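Local coordinates for hypothetical protein (Parabacteroides merdae, PDB 4OO3) that is of unknown function but probably acts as an NAD(P)-dependent oxidoreductase, pairing a nucleotide-binding Rossmann fold with a family-specific C-terminal domain, at residues N142-D147 / G413-W418; G89-Q94 / G112-S117. All blocks are in the same frame, centred on the assembly; numbering follows the deposited sequence.

Contact 1: N142-D147 / G413-W418; sequences NIMLYD and GKLPDW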
# COMPACT_ATOMS: atom_id res chain seq x y z
N ASN A 142 -3.62 -22.79 10.44
CA ASN A 142 -2.22 -22.72 10.01
C ASN A 142 -2.07 -22.36 8.53
O ASN A 142 -1.31 -22.99 7.80
CB ASN A 142 -1.48 -24.02 10.33
CG ASN A 142 -1.23 -24.18 11.81
OD1 ASN A 142 -1.69 -25.13 12.43
ND2 ASN A 142 -0.49 -23.23 12.39
N ILE A 143 -2.82 -21.34 8.10
CA ILE A 143 -2.65 -20.76 6.78
C ILE A 143 -2.34 -19.27 6.94
O ILE A 143 -2.46 -18.72 8.04
CB ILE A 143 -3.88 -21.00 5.86
CG1 ILE A 143 -5.18 -20.49 6.49
CG2 ILE A 143 -4.01 -22.48 5.53
CD1 ILE A 143 -6.39 -20.64 5.60
N MSE A 144 -1.92 -18.64 5.86
CA MSE A 144 -1.47 -17.27 5.91
C MSE A 144 -2.45 -16.36 5.23
O MSE A 144 -3.01 -16.69 4.19
CB MSE A 144 -0.14 -17.15 5.19
CG MSE A 144 1.00 -17.24 6.20
SE MSE A 144 2.68 -17.27 5.18
CE MSE A 144 2.38 -15.57 4.26
N LEU A 145 -2.64 -15.20 5.84
CA LEU A 145 -3.32 -14.06 5.22
C LEU A 145 -2.30 -12.93 5.21
O LEU A 145 -1.73 -12.60 6.24
CB LEU A 145 -4.56 -13.66 6.04
CG LEU A 145 -5.29 -12.36 5.65
CD1 LEU A 145 -5.71 -12.36 4.19
CD2 LEU A 145 -6.50 -12.16 6.54
N TYR A 146 -2.08 -12.33 4.04
CA TYR A 146 -1.07 -11.27 3.90
C TYR A 146 -1.55 -10.20 2.95
O TYR A 146 -2.24 -10.50 1.98
CB TYR A 146 0.23 -11.87 3.38
CG TYR A 146 1.47 -11.07 3.69
CD1 TYR A 146 1.74 -10.63 4.98
CD2 TYR A 146 2.41 -10.80 2.71
CE1 TYR A 146 2.88 -9.92 5.28
CE2 TYR A 146 3.57 -10.08 3.00
CZ TYR A 146 3.79 -9.64 4.29
OH TYR A 146 4.91 -8.94 4.60
N ASP A 147 -1.19 -8.94 3.22
CA ASP A 147 -1.42 -7.88 2.25
C ASP A 147 -0.11 -7.36 1.64
O ASP A 147 0.96 -7.84 1.95
CB ASP A 147 -2.33 -6.76 2.81
CG ASP A 147 -1.73 -6.00 3.98
OD1 ASP A 147 -0.55 -6.19 4.34
OD2 ASP A 147 -2.49 -5.18 4.55
N GLY A 413 5.19 -21.42 6.87
CA GLY A 413 3.78 -21.45 7.26
C GLY A 413 3.38 -20.29 8.16
O GLY A 413 2.20 -20.05 8.38
N LYS A 414 4.38 -19.56 8.65
CA LYS A 414 4.17 -18.52 9.64
C LYS A 414 4.94 -17.25 9.26
O LYS A 414 6.10 -17.30 8.86
CB LYS A 414 4.66 -19.00 11.01
CG LYS A 414 3.98 -18.32 12.18
CD LYS A 414 4.93 -18.05 13.34
CE LYS A 414 4.26 -17.20 14.42
NZ LYS A 414 5.20 -16.27 15.10
N LEU A 415 4.27 -16.11 9.38
CA LEU A 415 4.91 -14.80 9.23
C LEU A 415 5.67 -14.45 10.50
O LEU A 415 5.43 -15.03 11.55
CB LEU A 415 3.85 -13.73 8.96
CG LEU A 415 3.12 -13.88 7.63
CD1 LEU A 415 1.82 -13.09 7.66
CD2 LEU A 415 4.01 -13.45 6.48
N PRO A 416 6.59 -13.47 10.42
CA PRO A 416 7.22 -12.98 11.66
C PRO A 416 6.22 -12.37 12.66
O PRO A 416 5.18 -11.84 12.26
CB PRO A 416 8.22 -11.92 11.16
CG PRO A 416 7.89 -11.68 9.73
CD PRO A 416 7.22 -12.91 9.22
N ASP A 417 6.58 -12.46 13.94
CA ASP A 417 5.76 -12.04 15.08
C ASP A 417 4.87 -10.83 14.85
O ASP A 417 3.67 -10.86 15.12
CB ASP A 417 6.67 -11.71 16.27
CG ASP A 417 7.16 -12.94 17.01
OD1 ASP A 417 6.91 -14.07 16.53
OD2 ASP A 417 7.78 -12.75 18.07
N TRP A 418 5.49 -9.75 14.39
CA TRP A 418 4.84 -8.44 14.38
C TRP A 418 3.81 -8.24 13.26
O TRP A 418 2.98 -7.34 13.35
CB TRP A 418 5.91 -7.33 14.32
CG TRP A 418 6.92 -7.51 13.22
CD1 TRP A 418 8.12 -8.15 13.31
CD2 TRP A 418 6.81 -7.06 11.86
NE1 TRP A 418 8.77 -8.13 12.10
CE2 TRP A 418 7.99 -7.46 11.19
CE3 TRP A 418 5.84 -6.35 11.15
CZ2 TRP A 418 8.22 -7.17 9.85
CZ3 TRP A 418 6.07 -6.06 9.81
CH2 TRP A 418 7.25 -6.48 9.17
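Leu415 drops its isobutyl group between the side chains of Met144, a selenomethionine, and Tyr146, two residues that point to the same side of the chain leading into strand 145-147. CG of Leu415 lies anti to its carbonyl carbon (chi1 -66°), which turns the branched end toward strand 145-147; CD1 and CD2 then meet different partners. CD2 is shared. It meets the terminal methyl of the selenomethionine, with Met144 CE 3.5 Å from Leu415 CD2, a tight carbon pair, and it also sits over one face of the tyrosine ring. This CH-pi contact places Leu415 CD2 4.2 Å from the centroid of the Tyr146 ring, displaced toward the rim and not over its middle. CD1 of Leu415 meets the rim of the ring at Tyr146 CD1 (3.6 Å) and also approaches Leu145 O (3.9 Å).

The selenomethionine chain runs extended at chi2 and then bends at chi3 (57°), a turn that brings CE back to Leu415 while its stem passes the end of helix 395-412. There Met144 CG lies 3.8 Å from Gly413 O. Gly413 itself leaves the helix with positive phi, a conformation that glycine adopts easily.

No hydrogen bond spans the two segments, and the interface is held by apolar packing. The polar end of Tyr146 is engaged just beyond, where its OH bonds to Glu419 at the start of helix 419-439. Phe406 of helix 395-412 touches both Met144 and Tyr146, and Met423 packs on Tyr146 and Leu415. The arrangement is that of an edge strand of a parallel Rossmann-type sheet, one of whose faces is covered by C-terminal helices and the loop that joins them.

Contact 2: G89-Q94 / G112-S117; sequences GNVMIQ and GINVLS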
# COMPACT_ATOMS: atom_id res chain seq x y z
N GLY A 89 -7.02 -24.61 -6.17
CA GLY A 89 -5.77 -23.93 -5.82
C GLY A 89 -5.54 -23.86 -4.33
O GLY A 89 -6.43 -24.19 -3.55
N ASN A 90 -4.35 -23.43 -3.93
CA ASN A 90 -3.98 -23.30 -2.51
C ASN A 90 -3.50 -21.90 -2.10
O ASN A 90 -3.17 -21.68 -0.94
CB ASN A 90 -2.93 -24.35 -2.14
CG ASN A 90 -1.68 -24.25 -2.99
OD1 ASN A 90 -1.35 -23.19 -3.52
ND2 ASN A 90 -0.97 -25.36 -3.12
N VAL A 91 -3.47 -20.96 -3.05
CA VAL A 91 -3.24 -19.54 -2.74
C VAL A 91 -4.18 -18.69 -3.60
O VAL A 91 -4.16 -18.79 -4.82
CB VAL A 91 -1.80 -19.10 -3.03
CG1 VAL A 91 -1.62 -17.61 -2.75
CG2 VAL A 91 -0.80 -19.92 -2.22
N MSE A 92 -4.96 -17.83 -2.94
CA MSE A 92 -5.92 -16.97 -3.62
C MSE A 92 -5.38 -15.57 -3.68
O MSE A 92 -4.90 -15.04 -2.68
CB MSE A 92 -7.23 -16.99 -2.86
CG MSE A 92 -8.38 -16.34 -3.64
SE MSE A 92 -8.48 -14.41 -3.22
CE MSE A 92 -9.45 -14.59 -1.54
N ILE A 93 -5.45 -14.96 -4.86
CA ILE A 93 -5.01 -13.59 -5.07
C ILE A 93 -6.22 -12.66 -5.19
O ILE A 93 -7.01 -12.79 -6.12
CB ILE A 93 -4.18 -13.47 -6.37
CG1 ILE A 93 -3.00 -14.47 -6.35
CG2 ILE A 93 -3.70 -12.04 -6.57
CD1 ILE A 93 -2.04 -14.27 -5.19
N GLN A 94 -6.34 -11.71 -4.26
CA GLN A 94 -7.48 -10.77 -4.28
C GLN A 94 -7.03 -9.33 -4.52
O GLN A 94 -6.37 -8.73 -3.67
CB GLN A 94 -8.30 -10.88 -2.98
CG GLN A 94 -9.81 -10.86 -3.20
CD GLN A 94 -10.30 -9.59 -3.88
OE1 GLN A 94 -9.93 -8.48 -3.49
NE2 GLN A 94 -11.13 -9.74 -4.92
N GLY A 112 -9.42 -23.41 3.73
CA GLY A 112 -8.03 -23.86 3.89
C GLY A 112 -7.09 -23.32 2.83
O GLY A 112 -6.02 -23.86 2.62
N ILE A 113 -7.50 -22.23 2.17
CA ILE A 113 -6.74 -21.62 1.08
C ILE A 113 -6.03 -20.35 1.56
O ILE A 113 -6.69 -19.44 2.10
CB ILE A 113 -7.66 -21.30 -0.12
CG1 ILE A 113 -8.28 -22.60 -0.65
CG2 ILE A 113 -6.90 -20.57 -1.22
CD1 ILE A 113 -9.39 -22.40 -1.67
N ASN A 114 -4.71 -20.29 1.37
CA ASN A 114 -3.92 -19.11 1.77
C ASN A 114 -4.32 -17.91 0.95
O ASN A 114 -4.84 -18.07 -0.15
CB ASN A 114 -2.42 -19.35 1.57
CG ASN A 114 -1.89 -20.53 2.38
OD1 ASN A 114 -1.58 -20.39 3.56
ND2 ASN A 114 -1.76 -21.67 1.74
N VAL A 115 -4.08 -16.70 1.46
CA VAL A 115 -4.53 -15.49 0.76
C VAL A 115 -3.48 -14.37 0.72
O VAL A 115 -2.98 -13.94 1.76
CB VAL A 115 -5.82 -14.92 1.40
CG1 VAL A 115 -6.27 -13.64 0.72
CG2 VAL A 115 -6.92 -15.96 1.37
N LEU A 116 -3.17 -13.91 -0.48
CA LEU A 116 -2.43 -12.67 -0.68
C LEU A 116 -3.42 -11.65 -1.24
O LEU A 116 -3.93 -11.80 -2.35
CB LEU A 116 -1.25 -12.86 -1.65
CG LEU A 116 -0.36 -11.65 -1.94
CD1 LEU A 116 0.37 -11.20 -0.68
CD2 LEU A 116 0.64 -11.97 -3.03
N SER A 117 -3.69 -10.60 -0.47
CA SER A 117 -4.62 -9.57 -0.90
C SER A 117 -3.91 -8.24 -1.00
O SER A 117 -3.09 -7.90 -0.16
CB SER A 117 -5.77 -9.45 0.10
OG SER A 117 -6.56 -8.30 -0.18
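Asn90 O accepts two hydrogen bonds from Asn114, one from the backbone and one from the side chain. CG of Asn114 stays beside its own backbone N (chi1 -60°), which brings ND2 and N to the same oxygen. Asn114 ND2 lies 3.0 Å from Asn90 O in a fairly straight bond (161° at the hydrogen), with the acceptor close to the amide plane, whereas Asn114 N approaches from above the carbonyl plane. Beyond this fork the strands pair in parallel: Met92 N bonds to Asn114 O, Leu116 N to Met92 O and Gln94 N to Leu116 O, at 2.8, 3.0 and 3.1 Å.

On one face Met92 lies beside Val115, its bent chain bringing CE to 4.0 Å from Val115 CG1; on the other, Ile93 CD1 rests 3.9 Å from Leu116 CB.

In the next shell, Met144 N holds the amide of Asn114 through OD1, while Lys101 of helix 98-110 donates to both Gln94 OE1 and Ser117 OG. An alanine in place of Asn114 would remove the amide and would probably leave Asn90 O with a single donor here and Met144 N without its mate. Strand 91-94, helix 98-110 and strand 114-117 form the beta-alpha-beta unit characteristic of a Rossmann fold.

Contacts 1 and 2 meet in the parallel sheet, where strand 114-117 lies between strands 91-94 and 145-147; their centres are 12 Å apart. Besides the side-chain bond of Asn114, a probable backbone hydrogen bond joins them, Ser117 N with Tyr146 O at 2.8 Å. The pairing in contact 2 therefore continues to the edge strand, which contact 1 ties to the loop after helix 395-412. Phe406 of that helix reaches contact 2 as well, at Val91 and Leu116. Contact 2 is local to one crossover, whereas contact 1 brings together distant parts of the chain, joining the probable nucleotide-binding region to the C-terminal family region.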